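Local coordinates for protein transcriptional regulators (LACI-FAMILY TRANSCRIPTIONAL REGULATORY PROTEIN) (Corynebacterium glutamicum, PDB 3GYB) that probably acts as a LacI-family transcriptional regulator, binding cis-regulatory DNA, with a periplasmic-binding-protein-like domain of the kind that usually senses a small effector, at residues A[226-231]-A[262-267]; A[108-113]-A[179-184]; A[16-21]-A[213-218]; A[187-192]-A[220-225]. All blocks are in the same frame, centred on the assembly; numbering follows the deposited sequence.

Contact 1. Residues A[226-231]-A[262-267]; sequences TIDDNS and SLIERG. With MG (magnesium ion), chain C.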
loop_
_atom_site.group_PDB
_atom_site.type_symbol
_atom_site.label_atom_id
_atom_site.label_comp_id
_atom_site.label_asym_id
_atom_site.label_seq_id
_atom_site.Cartn_x
_atom_site.Cartn_y
_atom_site.Cartn_z
ATOM N N THR A 226 10.831 -4.232 12.274
ATOM C CA THR A 226 10.104 -5.329 11.655
ATOM C C THR A 226 11.021 -6.468 11.225
ATOM O O THR A 226 12.241 -6.317 11.163
ATOM C CB THR A 226 9.363 -4.773 10.405
ATOM O OG1 THR A 226 8.604 -5.798 9.761
ATOM C CG2 THR A 226 10.382 -4.207 9.415
ATOM N N ILE A 227 10.419 -7.614 10.937
ATOM C CA ILE A 227 11.170 -8.771 10.471
ATOM C C ILE A 227 11.133 -8.753 8.947
ATOM O O ILE A 227 10.060 -8.747 8.345
ATOM C CB ILE A 227 10.532 -10.091 10.950
ATOM C CG1 ILE A 227 10.560 -10.165 12.481
ATOM C CG2 ILE A 227 11.243 -11.276 10.302
ATOM C CD1 ILE A 227 11.943 -10.039 13.097
ATOM N N ASP A 228 12.305 -8.716 8.326
ATOM C CA ASP A 228 12.392 -8.735 6.872
ATOM C C ASP A 228 11.994 -10.150 6.448
ATOM O O ASP A 228 12.627 -11.121 6.867
ATOM C CB ASP A 228 13.833 -8.442 6.441
ATOM C CG ASP A 228 13.973 -8.221 4.951
ATOM O OD1 ASP A 228 13.120 -8.706 4.181
ATOM O OD2 ASP A 228 14.960 -7.567 4.548
ATOM N N ASP A 229 10.934 -10.270 5.649
ATOM C CA ASP A 229 10.469 -11.577 5.185
ATOM C C ASP A 229 11.175 -11.973 3.886
ATOM O O ASP A 229 10.764 -12.920 3.209
ATOM C CB ASP A 229 8.945 -11.558 4.964
ATOM C CG ASP A 229 8.530 -10.613 3.848
ATOM O OD1 ASP A 229 9.298 -9.674 3.591
ATOM O OD2 ASP A 229 7.450 -10.799 3.240
ATOM N N ASN A 230 12.229 -11.237 3.547
ATOM C CA ASN A 230 13.004 -11.492 2.340
ATOM C C ASN A 230 12.084 -11.604 1.125
ATOM O O ASN A 230 12.264 -12.480 0.278
ATOM C CB ASN A 230 13.804 -12.791 2.496
ATOM C CG ASN A 230 15.102 -12.771 1.721
ATOM O OD1 ASN A 230 15.191 -12.170 0.649
ATOM N ND2 ASN A 230 16.121 -13.439 2.257
ATOM N N SER A 231 11.095 -10.718 1.041
ATOM C CA SER A 231 10.161 -10.756 -0.078
ATOM C C SER A 231 10.861 -10.509 -1.413
ATOM O O SER A 231 10.364 -10.912 -2.460
ATOM C CB SER A 231 9.031 -9.745 0.141
ATOM O OG SER A 231 9.543 -8.509 0.591
ATOM N N SER A 262 15.149 -11.779 8.605
ATOM C CA SER A 262 16.113 -11.084 9.443
ATOM C C SER A 262 15.480 -9.879 10.117
ATOM O O SER A 262 14.497 -9.326 9.630
ATOM C CB SER A 262 17.320 -10.642 8.610
ATOM O OG SER A 262 16.916 -9.864 7.494
ATOM N N LEU A 263 16.046 -9.489 11.252
ATOM C CA LEU A 263 15.545 -8.353 12.011
ATOM C C LEU A 263 16.052 -7.025 11.464
ATOM O O LEU A 263 17.233 -6.882 11.149
ATOM C CB LEU A 263 15.976 -8.486 13.475
ATOM C CG LEU A 263 15.763 -7.263 14.375
ATOM C CD1 LEU A 263 14.274 -7.041 14.602
ATOM C CD2 LEU A 263 16.471 -7.484 15.700
ATOM N N ILE A 264 15.145 -6.058 11.346
ATOM C CA ILE A 264 15.513 -4.723 10.897
ATOM C C ILE A 264 15.075 -3.823 12.036
ATOM O O ILE A 264 13.880 -3.641 12.275
ATOM C CB ILE A 264 14.774 -4.298 9.613
ATOM C CG1 ILE A 264 15.183 -5.203 8.446
ATOM C CG2 ILE A 264 15.115 -2.850 9.281
ATOM C CD1 ILE A 264 14.508 -4.846 7.133
ATOM N N GLU A 265 16.048 -3.285 12.757
ATOM C CA GLU A 265 15.751 -2.423 13.883
ATOM C C GLU A 265 15.548 -0.979 13.467
ATOM O O GLU A 265 16.406 -0.373 12.812
ATOM C CB GLU A 265 16.869 -2.498 14.924
ATOM C CG GLU A 265 17.001 -3.850 15.595
ATOM C CD GLU A 265 18.006 -3.831 16.728
ATOM O OE1 GLU A 265 17.763 -3.128 17.734
ATOM O OE2 GLU A 265 19.044 -4.517 16.612
ATOM N N ARG A 266 14.394 -0.438 13.834
ATOM C CA ARG A 266 14.092 0.947 13.543
ATOM C C ARG A 266 13.750 1.645 14.852
ATOM O O ARG A 266 14.489 1.498 15.828
ATOM C CB ARG A 266 12.971 1.068 12.506
ATOM C CG ARG A 266 13.412 0.569 11.124
ATOM C CD ARG A 266 12.596 1.161 9.981
ATOM N NE ARG A 266 13.099 0.689 8.690
ATOM C CZ ARG A 266 12.673 -0.410 8.069
ATOM N NH1 ARG A 266 11.713 -1.158 8.605
ATOM N NH2 ARG A 266 13.230 -0.779 6.922
ATOM N N GLY A 267 12.633 2.360 14.922
ATOM C CA GLY A 267 12.370 3.078 16.160
ATOM C C GLY A 267 11.219 2.687 17.060
ATOM O O GLY A 267 10.915 3.416 18.003
HETATM MG MG MG C . 9.041 -7.799 2.645
HETATM O O HOH W 1 17.403 -7.119 5.859
HETATM O O HOH W 2 11.164 -7.469 2.980
HETATM O O HOH W 3 6.921 -8.345 2.316
HETATM O O HOH W 4 8.938 -5.737 1.791
#
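Thr226 and Ile264 exchange two backbone hydrogen bonds, Thr226 N to Ile264 O at 3.1 Å and Ile264 N to Thr226 O at 2.9 Å, and Asp228 and Ser262 repeat the exchange two residues along. Between them Ile227 and Leu263 form the non-hydrogen-bonded pair of this short antiparallel pairing, where Ile227 CD1 meets Leu263 CD1 at 4.1 Å. On the other face, Ile264 CD1 lies across the Asp228 side chain, 3.7 Å from its CB. Ile264 CG2 also sits over the centre of the Arg266 guanidinium; the guanidinium's edge meets Thr226 CG2, and its NH2 is hydrogen-bonded to Asn213 OD1. In a sheet that otherwise runs parallel in the manner of periplasmic binding proteins, this is the place where strand 258-264 returns against 226-228.

Polar side chains gather at and beyond the end of strand 226-228. Asp228 OD1 accepts from Asn230 N, 2.8 Å away and above the carboxylate plane, closing an Asx turn, while one water bridges Asp228 OD2 and Ser262 OG. The turn leads into the magnesium site: Asp229 OD1 binds the ion at 2.1 Å and Ser231 OG at 2.2 Å, with three waters and the backbone O of Asp212 completing six ligands.

Contact 2. Residues A[108-113]-A[179-184]; sequences IATKHL and AIFSSN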
loop_
_atom_site.group_PDB
_atom_site.type_symbol
_atom_site.label_atom_id
_atom_site.label_comp_id
_atom_site.label_asym_id
_atom_site.label_seq_id
_atom_site.Cartn_x
_atom_site.Cartn_y
_atom_site.Cartn_z
ATOM N N ILE A 108 12.819 -14.876 15.811
ATOM C CA ILE A 108 13.697 -13.718 15.880
ATOM C C ILE A 108 12.976 -12.545 16.533
ATOM O O ILE A 108 13.523 -11.882 17.410
ATOM C CB ILE A 108 14.161 -13.285 14.475
ATOM C CG1 ILE A 108 15.046 -14.375 13.863
ATOM C CG2 ILE A 108 14.901 -11.955 14.554
ATOM C CD1 ILE A 108 15.517 -14.068 12.451
ATOM N N ALA A 109 11.746 -12.297 16.096
ATOM C CA ALA A 109 10.954 -11.199 16.628
ATOM C C ALA A 109 10.700 -11.349 18.118
ATOM O O ALA A 109 10.888 -10.408 18.887
ATOM C CB ALA A 109 9.622 -11.109 15.888
ATOM N N THR A 110 10.265 -12.538 18.520
ATOM C CA THR A 110 9.961 -12.806 19.915
ATOM C C THR A 110 11.215 -12.749 20.771
ATOM O O THR A 110 11.221 -12.129 21.834
ATOM C CB THR A 110 9.291 -14.181 20.061
ATOM O OG1 THR A 110 8.162 -14.241 19.181
ATOM C CG2 THR A 110 8.815 -14.404 21.490
ATOM N N LYS A 111 12.276 -13.389 20.294
ATOM C CA LYS A 111 13.540 -13.407 21.016
ATOM C C LYS A 111 14.072 -11.985 21.182
ATOM O O LYS A 111 14.657 -11.654 22.209
ATOM C CB LYS A 111 14.562 -14.269 20.269
ATOM C CG LYS A 111 15.923 -14.385 20.965
ATOM C CD LYS A 111 15.799 -15.050 22.326
ATOM C CE LYS A 111 17.164 -15.253 22.969
ATOM N NZ LYS A 111 18.082 -16.020 22.084
ATOM N N HIS A 112 13.861 -11.137 20.176
ATOM C CA HIS A 112 14.330 -9.755 20.262
ATOM C C HIS A 112 13.649 -9.047 21.429
ATOM O O HIS A 112 14.300 -8.363 22.215
ATOM C CB HIS A 112 14.043 -9.000 18.957
ATOM C CG HIS A 112 14.545 -7.588 18.950
ATOM N ND1 HIS A 112 15.873 -7.267 19.138
ATOM C CD2 HIS A 112 13.898 -6.413 18.757
ATOM C CE1 HIS A 112 16.022 -5.957 19.061
ATOM N NE2 HIS A 112 14.840 -5.415 18.829
ATOM N N LEU A 113 12.332 -9.212 21.540
ATOM C CA LEU A 113 11.588 -8.587 22.625
ATOM C C LEU A 113 12.053 -9.143 23.968
ATOM O O LEU A 113 12.199 -8.404 24.939
ATOM C CB LEU A 113 10.086 -8.821 22.439
ATOM C CG LEU A 113 9.498 -8.143 21.198
ATOM C CD1 LEU A 113 7.996 -8.428 21.121
ATOM C CD2 LEU A 113 9.750 -6.640 21.271
ATOM N N ALA A 179 5.052 -5.070 25.306
ATOM C CA ALA A 179 5.547 -5.210 23.942
ATOM C C ALA A 179 4.612 -6.086 23.136
ATOM O O ALA A 179 4.019 -7.025 23.665
ATOM C CB ALA A 179 6.951 -5.811 23.950
ATOM N N ILE A 180 4.485 -5.767 21.855
ATOM C CA ILE A 180 3.623 -6.522 20.962
ATOM C C ILE A 180 4.371 -6.965 19.715
ATOM O O ILE A 180 5.082 -6.168 19.097
ATOM C CB ILE A 180 2.413 -5.667 20.497
ATOM C CG1 ILE A 180 1.514 -5.336 21.689
ATOM C CG2 ILE A 180 1.633 -6.409 19.415
ATOM C CD1 ILE A 180 0.408 -4.322 21.377
ATOM N N PHE A 181 4.243 -8.244 19.371
ATOM C CA PHE A 181 4.824 -8.762 18.141
ATOM C C PHE A 181 3.621 -8.925 17.222
ATOM O O PHE A 181 2.800 -9.824 17.407
ATOM C CB PHE A 181 5.526 -10.116 18.349
ATOM C CG PHE A 181 5.712 -10.910 17.073
ATOM C CD1 PHE A 181 6.055 -10.280 15.878
ATOM C CD2 PHE A 181 5.534 -12.289 17.069
ATOM C CE1 PHE A 181 6.214 -11.007 14.701
ATOM C CE2 PHE A 181 5.691 -13.026 15.896
ATOM C CZ PHE A 181 6.030 -12.385 14.710
ATOM N N SER A 182 3.502 -8.022 16.253
ATOM C CA SER A 182 2.403 -8.047 15.302
ATOM C C SER A 182 2.725 -9.020 14.173
ATOM O O SER A 182 3.820 -8.992 13.614
ATOM C CB SER A 182 2.182 -6.643 14.730
ATOM O OG SER A 182 1.046 -6.622 13.888
ATOM N N SER A 183 1.760 -9.866 13.826
ATOM C CA SER A 183 1.970 -10.863 12.785
ATOM C C SER A 183 2.481 -10.257 11.485
ATOM O O SER A 183 3.216 -10.905 10.746
ATOM C CB SER A 183 0.679 -11.647 12.527
ATOM O OG SER A 183 0.962 -12.843 11.821
ATOM N N ASN A 184 2.097 -9.016 11.203
ATOM C CA ASN A 184 2.571 -8.348 9.994
ATOM C C ASN A 184 2.539 -6.836 10.167
ATOM O O ASN A 184 1.974 -6.328 11.131
ATOM C CB ASN A 184 1.738 -8.762 8.783
ATOM C CG ASN A 184 0.264 -8.582 9.016
ATOM O OD1 ASN A 184 -0.201 -7.475 9.276
ATOM N ND2 ASN A 184 -0.484 -9.678 8.945
#
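The methyl of Ala109 lies over one face of the Phe181 ring, 3.8 Å from CB to the ring centroid and 20° off the normal, a CH-pi contact displaced toward the CD1-CE1 side; the nearest ring atom is Phe181 CE1, 3.6 Å from Ala109 CB. Phe181 reaches the helix because its CG stands anti to the backbone N (chi1 160°), which brings the ring against the turn that holds Ala109 and Thr110. One turn on, Leu113 straddles Ala179: both of its methyls, CD1 and CD2, are 4.0 Å from Ala179 CB. Leu113 CD1 also approaches Phe181 CB at 4.1 Å, the two side chains crossing at about a right angle.

Helix segment 108-113 runs almost antiparallel to strand 179-182, at 172° and 9.0 Å between the segment axes, as helices do when they pack on the parallel sheet of an alpha/beta domain. Every residue that touches here is buried.

Thr110 adds a single oblique contact of small area, OG1 to Phe181 CD2 at 3.9 Å; the same OG1 is hydrogen-bonded to Ala106 O within its own helix, and Phe138 of helix 129-144 packs against the residue. The looser side of the helix belongs to Ile108, Lys111 and His112, which do not touch the strand and are partly exposed; His112 meets Leu263 and Glu265 instead.

Contact 3. Residues A[16-21]-A[213-218]; sequences SNPWFI and NTPLAQ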
loop_
_atom_site.group_PDB
_atom_site.type_symbol
_atom_site.label_atom_id
_atom_site.label_comp_id
_atom_site.label_asym_id
_atom_site.label_seq_id
_atom_site.Cartn_x
_atom_site.Cartn_y
_atom_site.Cartn_z
ATOM N N SER A 16 -4.346 -3.207 -0.133
ATOM C CA SER A 16 -4.148 -2.420 1.085
ATOM C C SER A 16 -2.984 -2.904 1.951
ATOM O O SER A 16 -2.540 -2.191 2.855
ATOM C CB SER A 16 -5.434 -2.410 1.921
ATOM O OG SER A 16 -6.486 -1.751 1.235
ATOM N N ASN A 17 -2.503 -4.115 1.682
ATOM C CA ASN A 17 -1.373 -4.685 2.419
ATOM C C ASN A 17 -0.212 -4.747 1.427
ATOM O O ASN A 17 -0.129 -5.668 0.619
ATOM C CB ASN A 17 -1.727 -6.090 2.925
ATOM C CG ASN A 17 -0.590 -6.735 3.697
ATOM O OD1 ASN A 17 0.430 -6.099 3.965
ATOM N ND2 ASN A 17 -0.759 -8.005 4.055
ATOM N N PRO A 18 0.701 -3.762 1.483
ATOM C CA PRO A 18 1.869 -3.643 0.604
ATOM C C PRO A 18 3.011 -4.640 0.765
ATOM O O PRO A 18 4.114 -4.384 0.293
ATOM C CB PRO A 18 2.331 -2.210 0.852
ATOM C CG PRO A 18 2.068 -2.049 2.309
ATOM C CD PRO A 18 0.682 -2.660 2.465
ATOM N N TRP A 19 2.754 -5.773 1.407
ATOM C CA TRP A 19 3.802 -6.771 1.599
ATOM C C TRP A 19 4.355 -7.303 0.269
ATOM O O TRP A 19 5.530 -7.670 0.166
ATOM C CB TRP A 19 3.264 -7.962 2.405
ATOM C CG TRP A 19 2.493 -8.949 1.563
ATOM C CD1 TRP A 19 1.197 -8.838 1.138
ATOM C CD2 TRP A 19 3.006 -10.150 0.974
ATOM N NE1 TRP A 19 0.876 -9.895 0.316
ATOM C CE2 TRP A 19 1.968 -10.715 0.199
ATOM C CE3 TRP A 19 4.245 -10.803 1.025
ATOM C CZ2 TRP A 19 2.133 -11.901 -0.524
ATOM C CZ3 TRP A 19 4.410 -11.985 0.307
ATOM C CH2 TRP A 19 3.358 -12.520 -0.456
ATOM N N PHE A 20 3.496 -7.326 -0.744
ATOM C CA PHE A 20 3.821 -7.867 -2.064
ATOM C C PHE A 20 4.542 -6.942 -3.042
ATOM O O PHE A 20 5.059 -7.402 -4.061
ATOM C CB PHE A 20 2.526 -8.325 -2.728
ATOM C CG PHE A 20 1.614 -7.183 -3.093
ATOM C CD1 PHE A 20 1.751 -6.531 -4.315
ATOM C CD2 PHE A 20 0.676 -6.707 -2.181
ATOM C CE1 PHE A 20 0.970 -5.417 -4.623
ATOM C CE2 PHE A 20 -0.110 -5.591 -2.482
ATOM C CZ PHE A 20 0.039 -4.947 -3.703
ATOM N N ILE A 21 4.576 -5.649 -2.746
ATOM C CA ILE A 21 5.185 -4.697 -3.666
ATOM C C ILE A 21 6.607 -4.998 -4.133
ATOM O O ILE A 21 6.844 -5.078 -5.342
ATOM C CB ILE A 21 5.095 -3.261 -3.107
ATOM C CG1 ILE A 21 3.615 -2.868 -2.968
ATOM C CG2 ILE A 21 5.798 -2.285 -4.046
ATOM C CD1 ILE A 21 3.383 -1.446 -2.476
ATOM N N ASN A 213 8.598 -5.851 6.517
ATOM C CA ASN A 213 9.422 -4.732 6.052
ATOM C C ASN A 213 8.786 -4.103 4.813
ATOM O O ASN A 213 9.427 -3.934 3.762
ATOM C CB ASN A 213 10.857 -5.143 5.721
ATOM C CG ASN A 213 11.736 -3.928 5.443
ATOM O OD1 ASN A 213 11.636 -2.924 6.147
ATOM N ND2 ASN A 213 12.588 -4.009 4.424
ATOM N N THR A 214 7.509 -3.769 4.954
ATOM C CA THR A 214 6.733 -3.127 3.899
ATOM C C THR A 214 7.310 -1.734 3.673
ATOM O O THR A 214 8.058 -1.221 4.507
ATOM C CB THR A 214 5.277 -2.913 4.337
ATOM O OG1 THR A 214 5.268 -2.200 5.582
ATOM C CG2 THR A 214 4.545 -4.230 4.492
ATOM N N PRO A 215 6.974 -1.105 2.538
ATOM C CA PRO A 215 7.483 0.243 2.267
ATOM C C PRO A 215 7.024 1.194 3.381
ATOM O O PRO A 215 7.733 2.127 3.747
ATOM C CB PRO A 215 6.851 0.580 0.921
ATOM C CG PRO A 215 6.802 -0.755 0.243
ATOM C CD PRO A 215 6.298 -1.661 1.352
ATOM N N LEU A 216 5.835 0.937 3.922
ATOM C CA LEU A 216 5.284 1.755 5.002
ATOM C C LEU A 216 6.194 1.728 6.226
ATOM O O LEU A 216 6.439 2.756 6.865
ATOM C CB LEU A 216 3.894 1.243 5.404
ATOM C CG LEU A 216 2.748 1.348 4.394
ATOM C CD1 LEU A 216 1.542 0.569 4.907
ATOM C CD2 LEU A 216 2.385 2.808 4.176
ATOM N N ALA A 217 6.698 0.545 6.558
ATOM C CA ALA A 217 7.574 0.397 7.711
ATOM C C ALA A 217 8.864 1.177 7.521
ATOM O O ALA A 217 9.479 1.616 8.489
ATOM C CB ALA A 217 7.893 -1.089 7.938
ATOM N N GLN A 218 9.250 1.347 6.261
ATOM C CA GLN A 218 10.475 2.047 5.880
ATOM C C GLN A 218 10.394 3.569 5.938
ATOM O O GLN A 218 11.423 4.249 5.901
ATOM C CB GLN A 218 10.875 1.631 4.464
ATOM C CG GLN A 218 11.164 0.145 4.298
ATOM C CD GLN A 218 11.266 -0.257 2.842
ATOM O OE1 GLN A 218 11.830 0.471 2.029
ATOM N NE2 GLN A 218 10.729 -1.429 2.506
#
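Two loops that frame the magnesium-site cleft meet here: residues 16-21, leading from strand 7-12 into helix 21-31, and residues 213-218, which follow strand 207-211 and begin a short helix. Pro18 is the centre of the contact. Its ring carbon CG lies 3.7 Å from Leu216 CD1 and 3.9 Å from Thr214 CB, with the Pro18 and Leu216 side chains at about a right angle. The neighbouring ring carbon, Pro18 CB, is 4.0 Å from Pro215 CD, which also lies 3.6 Å from Pro18 O. Thr214 meets the backbone of Trp19 with its methyl, CG2, 3.9 Å from Trp19 N.

Thr214 serves as the N-cap of the short, weakly bonded helix 215-218. With OG1 between the backbone N and the carbonyl carbon (chi1 54°), the hydroxyl accepts from Ala217 N at 3.2 Å, leaving CG2 to face the other loop, while Asp185 OD2 accepts a hydrogen bond from Thr214 N. In the two-lobed periplasmic-binding-protein fold such loops face each other across the cleft, and the indole of Trp19 packs beside Asp212 and Asp229 of the metal site. Leu216 meets Leu216 of the second subunit, and Ile21 meets Ser16 of that subunit, at the dimer interface.

Contact 4. Residues A[187-192]-A[220-225]; sequences TAIGAL and RLINLT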
loop_
_atom_site.group_PDB
_atom_site.type_symbol
_atom_site.label_atom_id
_atom_site.label_comp_id
_atom_site.label_asym_id
_atom_site.label_seq_id
_atom_site.Cartn_x
_atom_site.Cartn_y
_atom_site.Cartn_z
ATOM N N THR A 187 -0.935 -4.841 10.209
ATOM C CA THR A 187 -1.602 -4.980 11.495
ATOM C C THR A 187 -0.900 -4.071 12.511
ATOM O O THR A 187 -1.548 -3.445 13.354
ATOM C CB THR A 187 -1.565 -6.450 11.965
ATOM O OG1 THR A 187 -2.373 -7.236 11.077
ATOM C CG2 THR A 187 -2.111 -6.588 13.393
ATOM N N ALA A 188 0.425 -3.984 12.409
ATOM C CA ALA A 188 1.218 -3.154 13.318
ATOM C C ALA A 188 0.874 -1.674 13.181
ATOM O O ALA A 188 0.983 -0.918 14.151
ATOM C CB ALA A 188 2.720 -3.375 13.070
ATOM N N ILE A 189 0.481 -1.257 11.980
ATOM C CA ILE A 189 0.097 0.135 11.758
ATOM C C ILE A 189 -1.112 0.412 12.646
ATOM O O ILE A 189 -1.233 1.487 13.231
ATOM C CB ILE A 189 -0.279 0.401 10.280
ATOM C CG1 ILE A 189 0.915 0.102 9.373
ATOM C CG2 ILE A 189 -0.723 1.847 10.106
ATOM C CD1 ILE A 189 2.172 0.830 9.762
ATOM N N GLY A 190 -2.004 -0.573 12.741
ATOM C CA GLY A 190 -3.173 -0.430 13.591
ATOM C C GLY A 190 -2.758 -0.370 15.050
ATOM O O GLY A 190 -3.286 0.428 15.835
ATOM N N ALA A 191 -1.800 -1.212 15.422
ATOM C CA ALA A 191 -1.310 -1.236 16.795
ATOM C C ALA A 191 -0.684 0.106 17.164
ATOM O O ALA A 191 -0.865 0.596 18.279
ATOM C CB ALA A 191 -0.289 -2.357 16.970
ATOM N N LEU A 192 0.059 0.698 16.228
ATOM C CA LEU A 192 0.685 1.993 16.481
ATOM C C LEU A 192 -0.387 3.062 16.670
ATOM O O LEU A 192 -0.231 3.972 17.480
ATOM C CB LEU A 192 1.608 2.381 15.318
ATOM C CG LEU A 192 2.907 1.580 15.220
ATOM C CD1 LEU A 192 3.561 1.792 13.857
ATOM C CD2 LEU A 192 3.850 1.995 16.351
ATOM N N ARG A 220 9.959 7.418 7.322
ATOM C CA ARG A 220 10.429 8.086 8.526
ATOM C C ARG A 220 9.266 8.257 9.501
ATOM O O ARG A 220 9.439 8.146 10.714
ATOM C CB ARG A 220 11.003 9.466 8.186
ATOM C CG ARG A 220 11.374 10.287 9.415
ATOM C CD ARG A 220 12.551 9.675 10.164
ATOM N NE ARG A 220 12.847 10.375 11.411
ATOM C CZ ARG A 220 12.205 10.173 12.559
ATOM N NH1 ARG A 220 11.220 9.285 12.631
ATOM N NH2 ARG A 220 12.558 10.850 13.645
ATOM N N LEU A 221 8.079 8.526 8.969
ATOM C CA LEU A 221 6.907 8.723 9.817
ATOM C C LEU A 221 6.573 7.505 10.677
ATOM O O LEU A 221 6.343 7.622 11.884
ATOM C CB LEU A 221 5.690 9.076 8.959
ATOM C CG LEU A 221 4.394 9.292 9.746
ATOM C CD1 LEU A 221 4.559 10.520 10.642
ATOM C CD2 LEU A 221 3.225 9.478 8.789
ATOM N N ILE A 222 6.546 6.336 10.053
ATOM C CA ILE A 222 6.205 5.115 10.769
ATOM C C ILE A 222 7.447 4.502 11.421
ATOM O O ILE A 222 7.402 4.094 12.585
ATOM C CB ILE A 222 5.511 4.139 9.806
ATOM C CG1 ILE A 222 4.249 4.817 9.248
ATOM C CG2 ILE A 222 5.156 2.848 10.522
ATOM C CD1 ILE A 222 3.508 4.004 8.201
ATOM N N ASN A 223 8.545 4.441 10.668
ATOM C CA ASN A 223 9.826 3.951 11.184
ATOM C C ASN A 223 9.657 2.709 12.061
ATOM O O ASN A 223 10.112 2.670 13.202
ATOM C CB ASN A 223 10.472 5.081 11.990
ATOM C CG ASN A 223 11.954 4.876 12.206
ATOM O OD1 ASN A 223 12.659 4.407 11.321
ATOM N ND2 ASN A 223 12.436 5.245 13.387
ATOM N N LEU A 224 9.039 1.688 11.483
ATOM C CA LEU A 224 8.712 0.441 12.174
ATOM C C LEU A 224 9.775 -0.661 12.244
ATOM O O LEU A 224 10.290 -1.102 11.216
ATOM C CB LEU A 224 7.462 -0.148 11.505
ATOM C CG LEU A 224 6.267 -0.807 12.209
ATOM C CD1 LEU A 224 5.673 -1.815 11.227
ATOM C CD2 LEU A 224 6.641 -1.490 13.509
ATOM N N THR A 225 10.078 -1.119 13.457
ATOM C CA THR A 225 11.018 -2.224 13.635
ATOM C C THR A 225 10.215 -3.416 13.120
ATOM O O THR A 225 9.056 -3.594 13.487
ATOM C CB THR A 225 11.376 -2.400 15.115
ATOM O OG1 THR A 225 12.162 -1.277 15.530
ATOM C CG2 THR A 225 12.164 -3.688 15.346
#
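Ile189 and Ile222 meet at about a right angle, the CD1 methyl of Ile189 lying 3.7 Å from Ile222 CG2 and 3.8 Å from Ile222 CD1, so that it touches the ends of both branches of Ile222 from one side. The Ile189 CB does not itself face the loop; its CG1 branch stands anti to the carbonyl carbon (chi1 -61°), and CD1, folded back at chi2 -54°, makes the reach. Leu192, one turn further along the helix, comes at a slant with its CD1 methyl, placed 3.8 Å from Ile222 CG2 and 4.1 Å from Leu224 CG. That single methyl therefore touches both loop residues. Ala188 has only its methyl to offer, and Leu224 extends to it: Leu224 CD1 is 3.8 Å from Ala188 CB, with Leu224 at a chi1 of -139°, away from the usual staggered positions.

The contact is wholly apolar in its side chains, and all five of its residues are buried. Leu221, from the same loop, packs instead on Leu192 of the second subunit, while Arg220 makes a salt bridge to Glu197 of that subunit. The loop 220-225 lies beside the sheet against helix 185-198: Leu192 touches Ile208 of strand 207-211 as well as the loop, and Ala188 touches Ser182 of strand 179-182. Helix 160-173 is a further neighbour, with Ile189 packing on its Glu160 and Ala191 on its Thr167.

In the fold
Contacts 1, 2 and 4 lie in one lobe, on or beside strands 179-182, 207-211, 226-228 and 258-264, and contact 3 brings a loop of the other lobe to it. Contacts 1 and 2, centres about 11 Å apart, meet through Ile227 on Ala109 and Leu263 on His112, tying helix 102-115 to strands 226-228 and 258-264. Contact 4 follows contact 2 along the chain; its segments alternate with those of contact 3, about 11 Å away between centres. Contact 1 opens after the other three close, and its Arg266 reaches Asn213 and Leu224. Contact 1 carries Asp229 and Ser231 of the magnesium site, contact 3 lies at the cleft beside it, and contacts 3 and 4 reach the second subunit.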